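Local coordinates for protein N-acetylneuraminate lyase (Fusobacterium nucleatum subsp. nucleatum ATCC 25586, PDB 5ZKA) that belongs to the dihydrodipicolinate synthetase family and is a lyase built on a TIM-barrel fold, at residues T70-I81 against E104-Y114; T267-E275 against K298-K306. All coordinates share one frame; numbering follows the deposited sequence.

Interaction 1 packs two neighbouring outer helices of the TIM barrel, 70-84 and 99-112, which follow the adjacent parallel strands 55-58 and 89-93. Interaction 2 comes later in the chain, after the last barrel strand, 217-220, and joins helix 264-274 to the C-terminal helix 291-304. The two lie in series, with centres about 30 Å apart and nearest atoms about 10 Å apart, so they do not touch. The first therefore belongs to the repeating strand-helix wall of the barrel, with its helices nearly parallel, whereas the second ties together the helical C-terminal part, where the helices cross steeply.

Interaction 1: T70-I81 against E104-Y114; sequences TEEKKRVFEIAI and ELGKYVTKLGY
Val109 CG1 sits over one face of the Phe77 ring, 3.4 Å from Phe77 CD2, while Tyr114 OH and Leu105 CD2 lie at that ring's edge. Phe77 points its own edge at the face of Tyr114, a T-shaped pair with planes 80° apart, and Ile81 CD1 makes a CH-pi contact over a Tyr114 face. These groups join two adjacent outer helices of a TIM barrel, nearly parallel at 19°, and Phe77, Val109 and Tyr114 also reach Ala92 on strand 89-93. Leu105 is a knob among Thr70, Lys73, Lys74 and Phe77. Flat rings and branched aliphatics suit this buried layer.

Nearer solvent, longer polar chains take over. The extended chain of Lys74 lays CG over a face of Tyr108 and carries NZ to Glu104 OE2 at 2.7 Å, a salt bridge on the anti lone pair; Glu71 adds a weaker one. Tyr108 OH donates a hydrogen bond to Glu78 OE2 at 2.6 Å, arriving from above the carboxylate plane. Gly113 closes its helix in a Schellman motif; its positive phi would jam a CB against the preceding carbonyl O, so glycine suits this turn to Tyr114, whose OH donates to Phe77 O at 2.8 Å, in the carbonyl plane.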
loop_
_atom_site.group_PDB
_atom_site.type_symbol
_atom_site.label_atom_id
_atom_site.label_comp_id
_atom_site.label_asym_id
_atom_site.label_seq_id
_atom_site.Cartn_x
_atom_site.Cartn_y
_atom_site.Cartn_z
ATOM N N THR A 70 26.700 -17.892 -14.494
ATOM C CA THR A 70 27.315 -17.957 -13.173
ATOM C C THR A 70 28.667 -17.251 -13.158
ATOM O O THR A 70 28.966 -16.489 -12.233
ATOM C CB THR A 70 27.469 -19.417 -12.741
ATOM O OG1 THR A 70 26.186 -20.064 -12.779
ATOM C CG2 THR A 70 28.021 -19.493 -11.331
ATOM N N GLU A 71 29.494 -17.485 -14.178
ATOM C CA GLU A 71 30.801 -16.827 -14.215
ATOM C C GLU A 71 30.650 -15.324 -14.372
ATOM O O GLU A 71 31.413 -14.552 -13.781
ATOM C CB GLU A 71 31.658 -17.397 -15.346
ATOM C CG GLU A 71 32.191 -18.803 -15.069
ATOM C CD GLU A 71 32.852 -18.936 -13.699
ATOM O OE1 GLU A 71 34.036 -18.558 -13.569
ATOM O OE2 GLU A 71 32.190 -19.430 -12.755
ATOM N N GLU A 72 29.663 -14.891 -15.151
ATOM C CA GLU A 72 29.427 -13.466 -15.304
ATOM C C GLU A 72 28.952 -12.848 -13.994
ATOM O O GLU A 72 29.370 -11.736 -13.642
ATOM C CB GLU A 72 28.437 -13.235 -16.447
ATOM C CG GLU A 72 29.114 -13.377 -17.810
ATOM C CD GLU A 72 28.157 -13.464 -18.988
ATOM O OE1 GLU A 72 26.986 -13.857 -18.800
ATOM O OE2 GLU A 72 28.589 -13.126 -20.117
ATOM N N LYS A 73 28.106 -13.567 -13.239
ATOM C CA LYS A 73 27.721 -13.082 -11.916
ATOM C C LYS A 73 28.943 -12.899 -11.025
ATOM O O LYS A 73 29.069 -11.885 -10.323
ATOM C CB LYS A 73 26.736 -14.042 -11.251
ATOM C CG LYS A 73 25.365 -14.097 -11.906
ATOM C CD LYS A 73 24.610 -15.352 -11.423
ATOM C CE LYS A 73 23.295 -15.562 -12.162
ATOM N NZ LYS A 73 22.498 -16.688 -11.542
ATOM N N LYS A 74 29.856 -13.876 -11.038
ATOM C CA LYS A 74 31.051 -13.785 -10.202
ATOM C C LYS A 74 31.888 -12.558 -10.558
ATOM O O LYS A 74 32.412 -11.871 -9.670
ATOM C CB LYS A 74 31.878 -15.066 -10.339
ATOM C CG LYS A 74 31.212 -16.317 -9.763
ATOM C CD LYS A 74 32.082 -17.563 -10.013
ATOM C CE LYS A 74 31.544 -18.789 -9.298
ATOM N NZ LYS A 74 32.391 -19.992 -9.583
ATOM N N ARG A 75 32.035 -12.270 -11.852
ATOM C CA ARG A 75 32.861 -11.138 -12.256
ATOM C C ARG A 75 32.243 -9.814 -11.810
ATOM O O ARG A 75 32.961 -8.889 -11.409
ATOM C CB ARG A 75 33.070 -11.151 -13.770
ATOM C CG ARG A 75 34.024 -10.063 -14.261
ATOM C CD ARG A 75 35.487 -10.406 -13.949
ATOM N NE ARG A 75 36.387 -9.265 -14.147
ATOM C CZ ARG A 75 37.179 -8.756 -13.204
ATOM N NH1 ARG A 75 37.198 -9.292 -11.989
ATOM N NH2 ARG A 75 37.958 -7.711 -13.469
ATOM N N VAL A 76 30.913 -9.702 -11.869
ATOM C CA VAL A 76 30.242 -8.509 -11.348
ATOM C C VAL A 76 30.546 -8.336 -9.864
ATOM O O VAL A 76 30.877 -7.237 -9.403
ATOM C CB VAL A 76 28.726 -8.590 -11.601
ATOM C CG1 VAL A 76 27.984 -7.515 -10.800
ATOM C CG2 VAL A 76 28.436 -8.457 -13.089
ATOM N N PHE A 77 30.443 -9.423 -9.094
ATOM C CA PHE A 77 30.722 -9.347 -7.661
ATOM C C PHE A 77 32.165 -8.934 -7.398
ATOM O O PHE A 77 32.435 -8.172 -6.460
ATOM C CB PHE A 77 30.445 -10.689 -6.981
ATOM C CG PHE A 77 28.983 -11.027 -6.840
ATOM C CD1 PHE A 77 28.104 -10.169 -6.190
ATOM C CD2 PHE A 77 28.499 -12.234 -7.311
ATOM C CE1 PHE A 77 26.760 -10.494 -6.056
ATOM C CE2 PHE A 77 27.149 -12.574 -7.165
ATOM C CZ PHE A 77 26.283 -11.702 -6.538
ATOM N N GLU A 78 33.111 -9.456 -8.189
ATOM C CA GLU A 78 34.521 -9.088 -8.008
ATOM C C GLU A 78 34.743 -7.596 -8.212
ATOM O O GLU A 78 35.414 -6.933 -7.410
ATOM C CB GLU A 78 35.423 -9.837 -8.989
ATOM C CG GLU A 78 35.353 -11.314 -8.988
ATOM C CD GLU A 78 36.188 -11.900 -10.110
ATOM O OE1 GLU A 78 37.161 -11.233 -10.540
ATOM O OE2 GLU A 78 35.860 -13.017 -10.573
ATOM N N ILE A 79 34.257 -7.072 -9.333
ATOM C CA ILE A 79 34.468 -5.665 -9.657
ATOM C C ILE A 79 33.804 -4.775 -8.613
ATOM O O ILE A 79 34.403 -3.811 -8.123
ATOM C CB ILE A 79 33.951 -5.369 -11.076
ATOM C CG1 ILE A 79 34.789 -6.143 -12.100
ATOM C CG2 ILE A 79 33.972 -3.861 -11.380
ATOM C CD1 ILE A 79 34.078 -6.359 -13.423
ATOM N N ALA A 80 32.565 -5.107 -8.232
ATOM C CA ALA A 80 31.814 -4.230 -7.338
ATOM C C ALA A 80 32.551 -4.013 -6.021
ATOM O O ALA A 80 32.717 -2.871 -5.576
ATOM C CB ALA A 80 30.411 -4.795 -7.092
ATOM N N ILE A 81 33.019 -5.095 -5.385
ATOM C CA ILE A 81 33.686 -4.913 -4.098
ATOM C C ILE A 81 35.095 -4.341 -4.279
ATOM O O ILE A 81 35.611 -3.651 -3.389
ATOM C CB ILE A 81 33.686 -6.229 -3.299
ATOM C CG1 ILE A 81 34.061 -5.963 -1.838
ATOM C CG2 ILE A 81 34.607 -7.269 -3.925
ATOM C CD1 ILE A 81 33.737 -7.112 -0.916
ATOM N N GLU A 104 27.280 -21.996 -4.147
ATOM C CA GLU A 104 28.557 -21.691 -4.783
ATOM C C GLU A 104 28.806 -20.187 -4.827
ATOM O O GLU A 104 29.893 -19.709 -4.471
ATOM C CB GLU A 104 28.579 -22.277 -6.193
ATOM C CG GLU A 104 29.844 -21.963 -6.977
ATOM C CD GLU A 104 29.796 -22.501 -8.393
ATOM O OE1 GLU A 104 29.085 -23.501 -8.626
ATOM O OE2 GLU A 104 30.473 -21.930 -9.275
ATOM N N LEU A 105 27.816 -19.426 -5.289
ATOM C CA LEU A 105 27.961 -17.972 -5.340
ATOM C C LEU A 105 28.072 -17.375 -3.942
ATOM O O LEU A 105 28.822 -16.414 -3.725
ATOM C CB LEU A 105 26.777 -17.359 -6.084
ATOM C CG LEU A 105 26.676 -17.565 -7.594
ATOM C CD1 LEU A 105 25.276 -17.136 -8.045
ATOM C CD2 LEU A 105 27.724 -16.746 -8.316
ATOM N N GLY A 106 27.313 -17.914 -2.986
ATOM C CA GLY A 106 27.375 -17.399 -1.627
ATOM C C GLY A 106 28.734 -17.609 -0.987
ATOM O O GLY A 106 29.260 -16.722 -0.310
ATOM N N LYS A 107 29.332 -18.782 -1.199
ATOM C CA LYS A 107 30.684 -18.998 -0.694
ATOM C C LYS A 107 31.678 -18.070 -1.381
ATOM O O LYS A 107 32.591 -17.527 -0.740
ATOM C CB LYS A 107 31.095 -20.458 -0.895
ATOM C CG LYS A 107 30.291 -21.457 -0.067
ATOM C CD LYS A 107 30.899 -22.859 -0.162
ATOM C CE LYS A 107 30.095 -23.870 0.648
ATOM N NZ LYS A 107 30.353 -25.286 0.231
ATOM N N TYR A 108 31.511 -17.872 -2.689
ATOM C CA TYR A 108 32.465 -17.072 -3.446
ATOM C C TYR A 108 32.441 -15.610 -3.004
ATOM O O TYR A 108 33.498 -14.999 -2.800
ATOM C CB TYR A 108 32.168 -17.199 -4.938
ATOM C CG TYR A 108 33.095 -16.397 -5.816
ATOM C CD1 TYR A 108 34.338 -16.898 -6.179
ATOM C CD2 TYR A 108 32.722 -15.146 -6.295
ATOM C CE1 TYR A 108 35.187 -16.174 -6.985
ATOM C CE2 TYR A 108 33.562 -14.420 -7.104
ATOM C CZ TYR A 108 34.790 -14.937 -7.442
ATOM O OH TYR A 108 35.630 -14.214 -8.247
ATOM N N VAL A 109 31.248 -15.029 -2.838
ATOM C CA VAL A 109 31.214 -13.627 -2.437
ATOM C C VAL A 109 31.589 -13.470 -0.970
ATOM O O VAL A 109 32.151 -12.440 -0.574
ATOM C CB VAL A 109 29.850 -12.992 -2.751
ATOM C CG1 VAL A 109 29.536 -13.170 -4.222
ATOM C CG2 VAL A 109 28.737 -13.587 -1.887
ATOM N N THR A 110 31.311 -14.477 -0.144
ATOM C CA THR A 110 31.773 -14.418 1.238
ATOM C C THR A 110 33.296 -14.361 1.294
ATOM O O THR A 110 33.865 -13.568 2.054
ATOM C CB THR A 110 31.218 -15.611 2.019
ATOM O OG1 THR A 110 29.786 -15.540 2.015
ATOM C CG2 THR A 110 31.703 -15.597 3.450
ATOM N N LYS A 111 33.968 -15.154 0.449
ATOM C CA LYS A 111 35.427 -15.126 0.382
ATOM C C LYS A 111 35.939 -13.781 -0.128
ATOM O O LYS A 111 37.007 -13.319 0.293
ATOM C CB LYS A 111 35.927 -16.274 -0.503
ATOM C CG LYS A 111 37.449 -16.365 -0.637
ATOM C CD LYS A 111 37.862 -17.535 -1.521
ATOM C CE LYS A 111 39.385 -17.670 -1.622
ATOM N NZ LYS A 111 39.988 -16.714 -2.594
ATOM N N LEU A 112 35.201 -13.144 -1.045
ATOM C CA LEU A 112 35.582 -11.822 -1.540
ATOM C C LEU A 112 35.480 -10.753 -0.461
ATOM O O LEU A 112 36.149 -9.724 -0.561
ATOM C CB LEU A 112 34.706 -11.418 -2.735
ATOM C CG LEU A 112 34.919 -12.077 -4.104
ATOM C CD1 LEU A 112 33.912 -11.541 -5.104
ATOM C CD2 LEU A 112 36.337 -11.906 -4.642
ATOM N N GLY A 113 34.650 -10.962 0.555
ATOM C CA GLY A 113 34.551 -10.000 1.636
ATOM C C GLY A 113 33.178 -9.384 1.816
ATOM O O GLY A 113 33.006 -8.480 2.641
ATOM N N TYR A 114 32.191 -9.845 1.055
ATOM C CA TYR A 114 30.823 -9.409 1.292
ATOM C C TYR A 114 30.354 -9.928 2.645
ATOM O O TYR A 114 30.595 -11.083 3.003
ATOM C CB TYR A 114 29.887 -9.908 0.194
ATOM C CG TYR A 114 30.002 -9.205 -1.145
ATOM C CD1 TYR A 114 31.008 -9.549 -2.047
ATOM C CD2 TYR A 114 29.084 -8.222 -1.521
ATOM C CE1 TYR A 114 31.115 -8.925 -3.275
ATOM C CE2 TYR A 114 29.176 -7.598 -2.754
ATOM C CZ TYR A 114 30.193 -7.953 -3.628
ATOM O OH TYR A 114 30.289 -7.340 -4.859
#

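Interaction 2: T267-E275 against K298-K306; sequences TIKEILKLE and KELHKKFLK
Ile271 and His301 mark the nearest backbone approach, 6.3 Å between their CA atoms, where helices 267-274 and 298-304 cross at -61° with their axes 9.7 Å apart. The contact joins helix 264-274 to the C-terminal helix 291-304, in the helical part that follows the TIM barrel. So steep a crossing confines it to a few side chains around His301. Glu275 is the first residue to leave helical geometry after helix 267-274.

His301 is the centre of the contact. Its CG stands anti to the backbone N (chi1 -179°), which sends the imidazole across to the other helix. Leu274 CB lies almost squarely over one ring face, 3.9 Å from the centroid, and Lys306 CA is over the opposite face, nearer the rim. At the edge, NE2 donates to Glu275 OE2 at 2.6 Å in a nearly straight bond (171°) that lies close to the ring plane and uses the anti lone pair of the carboxylate. The bend at chi2 of Glu275 folds the carboxylate back to meet the ring, and Tyr46 holds its other oxygen, OE1. The carboxylate would probably favour a protonated imidazole.

Aliphatic contacts continue the interface. Leu274 CD1 packs on His301 CB and on Lys298 CA, both at 3.6 Å, and Ile271 CG2 meets His301 CD2 obliquely to the ring. Farther along, Ile271 CG2 meets Leu305 CD1 at 3.7 Å, and Thr267 offers its methyl CG2 to Leu300 CD1 while its hydroxyl bonds to Gly263 O. The short branched side chains of Ile271, Leu274 and Leu305 suit this close packing.

Around the contact, helix 223-237 receives Ile271 on Ile225 and Leu305 on Asn226, while helix 242-262 meets Thr267 through Ile259.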
loop_
_atom_site.group_PDB
_atom_site.type_symbol
_atom_site.label_atom_id
_atom_site.label_comp_id
_atom_site.label_asym_id
_atom_site.label_seq_id
_atom_site.Cartn_x
_atom_site.Cartn_y
_atom_site.Cartn_z
ATOM N N THR A 267 15.686 3.256 -19.677
ATOM C CA THR A 267 15.637 4.690 -19.384
ATOM C C THR A 267 16.623 5.066 -18.287
ATOM O O THR A 267 17.291 6.102 -18.381
ATOM C CB THR A 267 14.210 5.097 -19.003
ATOM O OG1 THR A 267 13.363 4.895 -20.141
ATOM C CG2 THR A 267 14.134 6.580 -18.598
ATOM N N ILE A 268 16.752 4.227 -17.253
ATOM C CA ILE A 268 17.774 4.478 -16.238
ATOM C C ILE A 268 19.159 4.486 -16.878
ATOM O O ILE A 268 19.978 5.381 -16.622
ATOM C CB ILE A 268 17.675 3.448 -15.095
ATOM C CG1 ILE A 268 16.326 3.602 -14.367
ATOM C CG2 ILE A 268 18.866 3.604 -14.124
ATOM C CD1 ILE A 268 16.025 2.520 -13.352
ATOM N N LYS A 269 19.433 3.504 -17.746
ATOM C CA LYS A 269 20.736 3.473 -18.410
ATOM C C LYS A 269 20.920 4.678 -19.324
ATOM O O LYS A 269 22.026 5.236 -19.408
ATOM C CB LYS A 269 20.902 2.168 -19.187
ATOM C CG LYS A 269 21.060 0.970 -18.276
ATOM C CD LYS A 269 21.649 -0.223 -19.003
ATOM C CE LYS A 269 21.842 -1.399 -18.049
ATOM N NZ LYS A 269 22.197 -2.658 -18.762
ATOM N N GLU A 270 19.852 5.112 -20.006
ATOM C CA GLU A 270 19.977 6.278 -20.878
ATOM C C GLU A 270 20.238 7.549 -20.074
ATOM O O GLU A 270 21.036 8.395 -20.489
ATOM C CB GLU A 270 18.725 6.437 -21.744
ATOM C CG GLU A 270 18.800 7.581 -22.765
ATOM C CD GLU A 270 19.847 7.362 -23.862
ATOM O OE1 GLU A 270 20.379 6.236 -23.996
ATOM O OE2 GLU A 270 20.126 8.327 -24.601
ATOM N N ILE A 271 19.574 7.706 -18.926
ATOM C CA ILE A 271 19.803 8.888 -18.100
ATOM C C ILE A 271 21.213 8.873 -17.519
ATOM O O ILE A 271 21.863 9.919 -17.400
ATOM C CB ILE A 271 18.726 8.972 -17.001
ATOM C CG1 ILE A 271 17.369 9.265 -17.646
ATOM C CG2 ILE A 271 19.079 10.057 -15.982
ATOM C CD1 ILE A 271 16.196 9.324 -16.679
ATOM N N LEU A 272 21.707 7.690 -17.135
ATOM C CA LEU A 272 23.091 7.601 -16.691
ATOM C C LEU A 272 24.031 8.085 -17.784
ATOM O O LEU A 272 24.992 8.807 -17.505
ATOM C CB LEU A 272 23.417 6.165 -16.270
ATOM C CG LEU A 272 22.918 5.749 -14.874
ATOM C CD1 LEU A 272 22.977 4.229 -14.662
ATOM C CD2 LEU A 272 23.718 6.459 -13.787
ATOM N N LYS A 273 23.754 7.727 -19.042
ATOM C CA LYS A 273 24.616 8.204 -20.120
ATOM C C LYS A 273 24.532 9.719 -20.252
ATOM O O LYS A 273 25.553 10.383 -20.452
ATOM C CB LYS A 273 24.261 7.520 -21.440
ATOM C CG LYS A 273 24.420 6.006 -21.405
ATOM C CD LYS A 273 24.227 5.371 -22.770
ATOM C CE LYS A 273 23.996 3.863 -22.626
ATOM N NZ LYS A 273 23.577 3.262 -23.921
ATOM N N LEU A 274 23.330 10.289 -20.108
ATOM C CA LEU A 274 23.201 11.744 -20.102
ATOM C C LEU A 274 23.940 12.379 -18.929
ATOM O O LEU A 274 24.290 13.559 -18.999
ATOM C CB LEU A 274 21.723 12.153 -20.067
ATOM C CG LEU A 274 20.875 11.868 -21.309
ATOM C CD1 LEU A 274 19.401 12.028 -20.990
ATOM C CD2 LEU A 274 21.268 12.788 -22.466
ATOM N N GLU A 275 24.181 11.630 -17.856
ATOM C CA GLU A 275 24.981 12.105 -16.735
ATOM C C GLU A 275 26.453 11.766 -16.887
ATOM O O GLU A 275 27.223 11.943 -15.933
ATOM C CB GLU A 275 24.446 11.540 -15.419
ATOM C CG GLU A 275 23.149 12.187 -14.998
ATOM C CD GLU A 275 23.367 13.533 -14.336
ATOM O OE1 GLU A 275 24.056 13.579 -13.298
ATOM O OE2 GLU A 275 22.868 14.548 -14.867
ATOM N N LYS A 298 15.747 12.134 -22.531
ATOM C CA LYS A 298 16.417 13.428 -22.474
ATOM C C LYS A 298 15.525 14.465 -21.810
ATOM O O LYS A 298 16.010 15.327 -21.068
ATOM C CB LYS A 298 16.822 13.866 -23.880
ATOM C CG LYS A 298 17.493 15.233 -23.942
ATOM C CD LYS A 298 18.005 15.528 -25.342
ATOM C CE LYS A 298 18.355 17.012 -25.505
ATOM N NZ LYS A 298 18.877 17.339 -26.871
ATOM N N GLU A 299 14.206 14.368 -22.026
ATOM C CA GLU A 299 13.298 15.341 -21.424
ATOM C C GLU A 299 13.128 15.093 -19.932
ATOM O O GLU A 299 13.061 16.054 -19.154
ATOM C CB GLU A 299 11.942 15.321 -22.132
ATOM C CG GLU A 299 11.970 15.942 -23.525
ATOM C CD GLU A 299 12.542 17.355 -23.530
ATOM O OE1 GLU A 299 11.936 18.250 -22.902
ATOM O OE2 GLU A 299 13.603 17.569 -24.156
ATOM N N LEU A 300 13.051 13.814 -19.524
ATOM C CA LEU A 300 13.016 13.475 -18.100
ATOM C C LEU A 300 14.271 13.966 -17.390
ATOM O O LEU A 300 14.203 14.500 -16.275
ATOM C CB LEU A 300 12.887 11.960 -17.907
ATOM C CG LEU A 300 11.590 11.283 -18.349
ATOM C CD1 LEU A 300 11.713 9.760 -18.229
ATOM C CD2 LEU A 300 10.418 11.788 -17.525
ATOM N N HIS A 301 15.434 13.759 -18.005
ATOM C CA HIS A 301 16.673 14.257 -17.422
ATOM C C HIS A 301 16.642 15.781 -17.283
ATOM O O HIS A 301 16.939 16.325 -16.211
ATOM C CB HIS A 301 17.853 13.795 -18.277
ATOM C CG HIS A 301 19.188 14.237 -17.766
ATOM N ND1 HIS A 301 19.912 15.247 -18.362
ATOM C CD2 HIS A 301 19.932 13.810 -16.719
ATOM C CE1 HIS A 301 21.046 15.422 -17.706
ATOM N NE2 HIS A 301 21.079 14.568 -16.700
ATOM N N LYS A 302 16.255 16.487 -18.352
ATOM C CA LYS A 302 16.223 17.948 -18.301
ATOM C C LYS A 302 15.241 18.462 -17.248
ATOM O O LYS A 302 15.502 19.474 -16.590
ATOM C CB LYS A 302 15.874 18.513 -19.680
ATOM C CG LYS A 302 17.078 18.652 -20.601
ATOM C CD LYS A 302 16.682 18.653 -22.075
ATOM C CE LYS A 302 15.636 19.713 -22.386
ATOM N NZ LYS A 302 15.426 19.860 -23.859
ATOM N N LYS A 303 14.114 17.775 -17.063
ATOM C CA LYS A 303 13.098 18.286 -16.145
ATOM C C LYS A 303 13.390 17.924 -14.691
ATOM O O LYS A 303 13.096 18.712 -13.787
ATOM C CB LYS A 303 11.717 17.754 -16.542
ATOM C CG LYS A 303 10.581 18.170 -15.605
ATOM C CD LYS A 303 9.224 17.935 -16.251
ATOM C CE LYS A 303 8.075 18.298 -15.306
ATOM N NZ LYS A 303 8.253 19.651 -14.695
ATOM N N PHE A 304 13.949 16.737 -14.436
ATOM C CA PHE A 304 14.013 16.210 -13.075
ATOM C C PHE A 304 15.420 16.102 -12.497
ATOM O O PHE A 304 15.553 16.082 -11.269
ATOM C CB PHE A 304 13.327 14.830 -13.004
ATOM C CG PHE A 304 11.837 14.891 -13.240
ATOM C CD1 PHE A 304 10.997 15.470 -12.298
ATOM C CD2 PHE A 304 11.287 14.429 -14.420
ATOM C CE1 PHE A 304 9.635 15.552 -12.519
ATOM C CE2 PHE A 304 9.917 14.493 -14.641
ATOM C CZ PHE A 304 9.093 15.060 -13.694
ATOM N N LEU A 305 16.471 16.072 -13.327
ATOM C CA LEU A 305 17.769 15.636 -12.819
ATOM C C LEU A 305 18.956 16.466 -13.272
ATOM O O LEU A 305 20.066 16.203 -12.800
ATOM C CB LEU A 305 18.031 14.171 -13.211
ATOM C CG LEU A 305 17.078 13.151 -12.586
ATOM C CD1 LEU A 305 17.246 11.771 -13.227
ATOM C CD2 LEU A 305 17.304 13.067 -11.082
ATOM N N LYS A 306 18.782 17.442 -14.153
ATOM C CA LYS A 306 19.925 18.184 -14.673
ATOM C C LYS A 306 20.084 19.501 -13.926
ATOM O O LYS A 306 19.093 20.125 -13.547
ATOM C CB LYS A 306 19.763 18.424 -16.173
ATOM C CG LYS A 306 21.018 18.940 -16.857
ATOM C CD LYS A 306 20.676 19.550 -18.202
ATOM C CE LYS A 306 21.919 20.034 -18.928
ATOM N NZ LYS A 306 22.640 18.909 -19.585
#